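Filamentous hemagglutinin (Bordetella pertussis, PDB 1RWR) is an adhesin whose secretion domain, a right-handed parallel beta-helix, probably directs its export through the two-partner secretion pathway. Local coordinates at residues V233-L247 with T254-A266. Residues are numbered along the deposited sequence; the frame is centred on the assembly and turned at random.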
loop_
_atom_site.group_PDB
_atom_site.type_symbol
_atom_site.label_atom_id
_atom_site.label_comp_id
_atom_site.label_asym_id
_atom_site.label_seq_id
_atom_site.Cartn_x
_atom_site.Cartn_y
_atom_site.Cartn_z
ATOM N N VAL A 233 -7.034 -9.485 4.654
ATOM C CA VAL A 233 -6.906 -9.897 6.023
ATOM C C VAL A 233 -7.490 -8.815 6.931
ATOM O O VAL A 233 -7.173 -7.644 6.775
ATOM C CB VAL A 233 -5.436 -10.149 6.410
ATOM C CG1 VAL A 233 -5.321 -10.390 7.935
ATOM C CG2 VAL A 233 -4.846 -11.313 5.607
ATOM N N SER A 234 -8.329 -9.232 7.881
ATOM C CA SER A 234 -8.881 -8.372 8.906
ATOM C C SER A 234 -8.666 -9.099 10.224
ATOM O O SER A 234 -9.100 -10.244 10.387
ATOM C CB SER A 234 -10.374 -8.169 8.661
ATOM O OG SER A 234 -10.958 -7.423 9.694
ATOM N N SER A 235 -7.956 -8.474 11.142
ATOM C CA SER A 235 -7.580 -9.164 12.365
ATOM C C SER A 235 -8.389 -8.763 13.617
ATOM O O SER A 235 -8.371 -9.510 14.608
ATOM C CB SER A 235 -6.052 -9.027 12.554
ATOM O OG SER A 235 -5.788 -7.691 12.690
ATOM N N ASP A 236 -9.119 -7.648 13.590
ATOM C CA ASP A 236 -9.883 -7.216 14.788
ATOM C C ASP A 236 -11.126 -8.088 14.992
ATOM O O ASP A 236 -11.939 -8.248 14.080
ATOM C CB ASP A 236 -10.326 -5.763 14.716
ATOM C CG ASP A 236 -9.164 -4.772 14.763
ATOM O OD1 ASP A 236 -8.004 -5.192 15.073
ATOM O OD2 ASP A 236 -9.347 -3.568 14.529
ATOM N N SER A 237 -11.299 -8.620 16.203
ATOM C CA SER A 237 -12.416 -9.525 16.478
ATOM C C SER A 237 -13.757 -8.818 16.228
ATOM O O SER A 237 -13.992 -7.679 16.649
ATOM C CB SER A 237 -12.352 -10.041 17.911
ATOM O OG SER A 237 -13.470 -10.871 18.206
ATOM N N GLY A 238 -14.621 -9.484 15.482
ATOM C CA GLY A 238 -15.963 -8.976 15.278
ATOM C C GLY A 238 -16.137 -8.067 14.085
ATOM O O GLY A 238 -17.263 -7.670 13.779
ATOM N N LEU A 239 -15.049 -7.702 13.409
ATOM C CA LEU A 239 -15.158 -6.751 12.279
ATOM C C LEU A 239 -15.167 -7.534 10.975
ATOM O O LEU A 239 -14.552 -8.583 10.895
ATOM C CB LEU A 239 -14.004 -5.743 12.290
ATOM C CG LEU A 239 -14.230 -4.554 13.223
ATOM C CD1 LEU A 239 -14.238 -5.012 14.667
ATOM C CD2 LEU A 239 -13.247 -3.454 13.105
ATOM N N GLY A 240 -15.849 -7.005 9.957
ATOM C CA GLY A 240 -16.079 -7.747 8.732
ATOM C C GLY A 240 -15.186 -7.368 7.591
ATOM O O GLY A 240 -14.602 -6.290 7.571
ATOM N N VAL A 241 -15.062 -8.270 6.631
ATOM C CA VAL A 241 -14.538 -7.959 5.327
ATOM C C VAL A 241 -15.683 -8.010 4.336
ATOM O O VAL A 241 -16.274 -9.062 4.145
ATOM C CB VAL A 241 -13.492 -8.992 4.872
ATOM C CG1 VAL A 241 -13.041 -8.693 3.436
ATOM C CG2 VAL A 241 -12.327 -8.998 5.808
ATOM N N ARG A 242 -16.002 -6.874 3.755
ATOM C CA ARG A 242 -16.995 -6.780 2.701
ATOM C C ARG A 242 -16.277 -6.312 1.455
ATOM O O ARG A 242 -15.660 -5.250 1.430
ATOM C CB ARG A 242 -18.105 -5.815 3.036
ATOM C CG ARG A 242 -19.166 -5.751 1.909
ATOM C CD ARG A 242 -20.441 -5.090 2.317
ATOM N NE ARG A 242 -20.246 -3.714 2.762
ATOM C CZ ARG A 242 -21.213 -2.953 3.245
ATOM N NH1 ARG A 242 -22.440 -3.437 3.350
ATOM N NH2 ARG A 242 -20.955 -1.711 3.638
ATOM N N GLN A 243 -16.382 -7.087 0.405
ATOM C CA GLN A 243 -15.738 -6.741 -0.849
ATOM C C GLN A 243 -16.660 -7.154 -1.964
ATOM O O GLN A 243 -16.651 -8.324 -2.386
ATOM C CB GLN A 243 -14.375 -7.436 -0.964
ATOM C CG GLN A 243 -13.589 -7.266 -2.324
ATOM C CD GLN A 243 -13.510 -5.841 -2.957
ATOM O OE1 GLN A 243 -14.509 -5.150 -3.106
ATOM N NE2 GLN A 243 -12.324 -5.449 -3.399
ATOM N N LEU A 244 -17.466 -6.188 -2.415
ATOM C CA LEU A 244 -18.422 -6.412 -3.490
ATOM C C LEU A 244 -17.811 -6.223 -4.875
ATOM O O LEU A 244 -18.412 -6.661 -5.872
ATOM C CB LEU A 244 -19.608 -5.481 -3.334
ATOM C CG LEU A 244 -20.308 -5.473 -1.979
ATOM C CD1 LEU A 244 -21.497 -4.538 -2.020
ATOM C CD2 LEU A 244 -20.717 -6.865 -1.612
ATOM N N GLY A 245 -16.657 -5.563 -4.944
ATOM C CA GLY A 245 -15.849 -5.474 -6.163
ATOM C C GLY A 245 -15.347 -6.845 -6.608
ATOM O O GLY A 245 -14.906 -7.613 -5.770
ATOM N N SER A 246 -15.440 -7.171 -7.895
ATOM C CA SER A 246 -15.036 -8.477 -8.409
ATOM C C SER A 246 -13.562 -8.691 -8.146
ATOM O O SER A 246 -12.794 -7.759 -8.276
ATOM C CB SER A 246 -15.264 -8.536 -9.912
ATOM O OG SER A 246 -16.659 -8.535 -10.119
ATOM N N LEU A 247 -13.189 -9.912 -7.768
ATOM C CA LEU A 247 -11.807 -10.273 -7.536
ATOM C C LEU A 247 -11.406 -11.232 -8.635
ATOM O O LEU A 247 -12.120 -12.223 -8.885
ATOM C CB LEU A 247 -11.687 -10.950 -6.182
ATOM C CG LEU A 247 -12.140 -10.095 -5.004
ATOM C CD1 LEU A 247 -11.898 -10.873 -3.717
ATOM C CD2 LEU A 247 -11.376 -8.794 -4.904
ATOM N N THR A 254 -7.164 -15.256 -1.193
ATOM C CA THR A 254 -7.253 -15.669 0.200
ATOM C C THR A 254 -7.870 -14.550 1.012
ATOM O O THR A 254 -7.396 -13.408 0.968
ATOM C CB THR A 254 -5.865 -15.975 0.734
ATOM O OG1 THR A 254 -5.205 -16.898 -0.151
ATOM C CG2 THR A 254 -5.914 -16.642 2.107
ATOM N N VAL A 255 -8.918 -14.868 1.757
ATOM C CA VAL A 255 -9.510 -13.904 2.696
ATOM C C VAL A 255 -9.557 -14.513 4.090
ATOM O O VAL A 255 -10.088 -15.634 4.273
ATOM C CB VAL A 255 -10.936 -13.486 2.244
ATOM C CG1 VAL A 255 -11.456 -12.397 3.137
ATOM C CG2 VAL A 255 -10.971 -13.065 0.826
ATOM N N SER A 256 -9.051 -13.779 5.066
ATOM C CA SER A 256 -9.035 -14.177 6.476
ATOM C C SER A 256 -9.683 -13.052 7.282
ATOM O O SER A 256 -9.315 -11.880 7.152
ATOM C CB SER A 256 -7.591 -14.457 6.911
ATOM O OG SER A 256 -7.469 -14.654 8.327
ATOM N N SER A 257 -10.673 -13.396 8.100
ATOM C CA SER A 257 -11.368 -12.421 8.903
ATOM C C SER A 257 -11.617 -12.934 10.301
ATOM O O SER A 257 -11.920 -14.111 10.474
ATOM C CB SER A 257 -12.692 -12.054 8.228
ATOM O OG SER A 257 -13.434 -11.104 8.997
ATOM N N GLN A 258 -11.510 -12.056 11.286
ATOM C CA GLN A 258 -11.920 -12.389 12.667
ATOM C C GLN A 258 -13.374 -11.999 12.916
ATOM O O GLN A 258 -13.823 -11.948 14.068
ATOM C CB GLN A 258 -10.949 -11.790 13.683
ATOM C CG GLN A 258 -9.520 -12.296 13.508
ATOM C CD GLN A 258 -9.446 -13.815 13.493
ATOM O OE1 GLN A 258 -8.814 -14.422 12.599
ATOM N NE2 GLN A 258 -10.108 -14.442 14.469
ATOM N N GLY A 259 -14.092 -11.722 11.828
ATOM C CA GLY A 259 -15.538 -11.579 11.824
ATOM C C GLY A 259 -16.102 -12.114 10.535
ATOM O O GLY A 259 -15.637 -13.148 10.063
ATOM N N GLU A 260 -17.068 -11.395 9.980
ATOM C CA GLU A 260 -17.777 -11.739 8.745
ATOM C C GLU A 260 -16.872 -11.626 7.518
ATOM O O GLU A 260 -15.903 -10.846 7.492
ATOM C CB GLU A 260 -18.990 -10.809 8.597
ATOM C CG GLU A 260 -19.779 -10.896 7.320
ATOM C CD GLU A 260 -20.932 -9.903 7.253
ATOM O OE1 GLU A 260 -21.209 -9.217 8.277
ATOM O OE2 GLU A 260 -21.551 -9.814 6.186
ATOM N N ILE A 261 -17.233 -12.392 6.495
ATOM C CA ILE A 261 -16.766 -12.138 5.131
ATOM C C ILE A 261 -17.973 -12.140 4.221
ATOM O O ILE A 261 -18.801 -13.056 4.290
ATOM C CB ILE A 261 -15.796 -13.231 4.655
ATOM C CG1 ILE A 261 -14.530 -13.314 5.523
ATOM C CG2 ILE A 261 -15.461 -13.024 3.178
ATOM C CD1 ILE A 261 -13.677 -14.594 5.281
ATOM N N ALA A 262 -18.062 -11.134 3.362
ATOM C CA ALA A 262 -19.105 -11.030 2.369
ATOM C C ALA A 262 -18.461 -10.607 1.042
ATOM O O ALA A 262 -18.009 -9.474 0.902
ATOM C CB ALA A 262 -20.087 -10.032 2.778
ATOM N N LEU A 263 -18.372 -11.530 0.091
ATOM C CA LEU A 263 -17.792 -11.210 -1.217
ATOM C C LEU A 263 -18.871 -11.209 -2.267
ATOM O O LEU A 263 -19.941 -11.837 -2.096
ATOM C CB LEU A 263 -16.736 -12.242 -1.679
ATOM C CG LEU A 263 -15.523 -12.462 -0.775
ATOM C CD1 LEU A 263 -14.553 -13.397 -1.473
ATOM C CD2 LEU A 263 -14.826 -11.138 -0.370
ATOM N N GLY A 264 -18.547 -10.559 -3.369
ATOM C CA GLY A 264 -19.271 -10.720 -4.627
ATOM C C GLY A 264 -18.680 -11.853 -5.446
ATOM O O GLY A 264 -18.589 -12.988 -4.979
ATOM N N ASP A 265 -18.347 -11.573 -6.695
ATOM C CA ASP A 265 -17.736 -12.561 -7.586
ATOM C C ASP A 265 -16.242 -12.667 -7.301
ATOM O O ASP A 265 -15.570 -11.652 -7.110
ATOM C CB ASP A 265 -17.944 -12.154 -9.048
ATOM C CG ASP A 265 -19.379 -12.151 -9.440
ATOM O OD1 ASP A 265 -20.200 -12.783 -8.763
ATOM O OD2 ASP A 265 -19.782 -11.527 -10.429
ATOM N N ALA A 266 -15.708 -13.880 -7.293
ATOM C CA ALA A 266 -14.247 -14.065 -7.171
ATOM C C ALA A 266 -13.849 -15.257 -8.008
ATOM O O ALA A 266 -14.506 -16.307 -7.939
ATOM C CB ALA A 266 -13.835 -14.293 -5.711
HETATM O O HOH W 1 -11.956 -9.128 11.523
HETATM O O HOH W 2 -7.748 -12.651 10.243
HETATM O O HOH W 3 -18.176 -9.001 11.309
HETATM O O HOH W 4 -18.461 -8.805 -7.662
HETATM O O HOH W 5 -15.964 -10.098 -4.735
#
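Two successive coils of the parallel beta-helix that forms the TPS secretion domain stack here, and Val-241 on the strand 240-243 shows how one coil is laid on the next. Its N donates to Glu-260 O at 2.8 Å, and its own O accepts from Ala-262 N nearly along the C=O axis; Gln-243 N then reaches Ala-262 O at 2.9 Å. The two strands run almost parallel, their axes 7° apart. Inside the coil, Val-241 places CG1, anti to its N (chi1 175°), 4.0 Å from Val-255 CG1, while CG2 rests on Ser-257 CB, joining two walls of the helix. Further along the interior, Leu-263 CD2 lies 3.8 Å from Gln-243 CB, and the amide of Gln-243 leads away, NE2 bonding to Gly-223 O and OE1 taking Gly-245 N. At the corner the longer turn of 233-247 bends round the shorter one, and Gly-238 N-H points at Gln-258 O (175° at the hydrogen) from above the carbonyl plane. Gln-258 N is shared between Ser-234 O, in a bent bond, and water 1, which also bonds to Ser-234 OG. The Ser-257 hydroxyl builds an ST turn, accepting from Gly-259 N at 3.0 Å and donating to Glu-260 O, which it approaches from the face opposite Val-241 N.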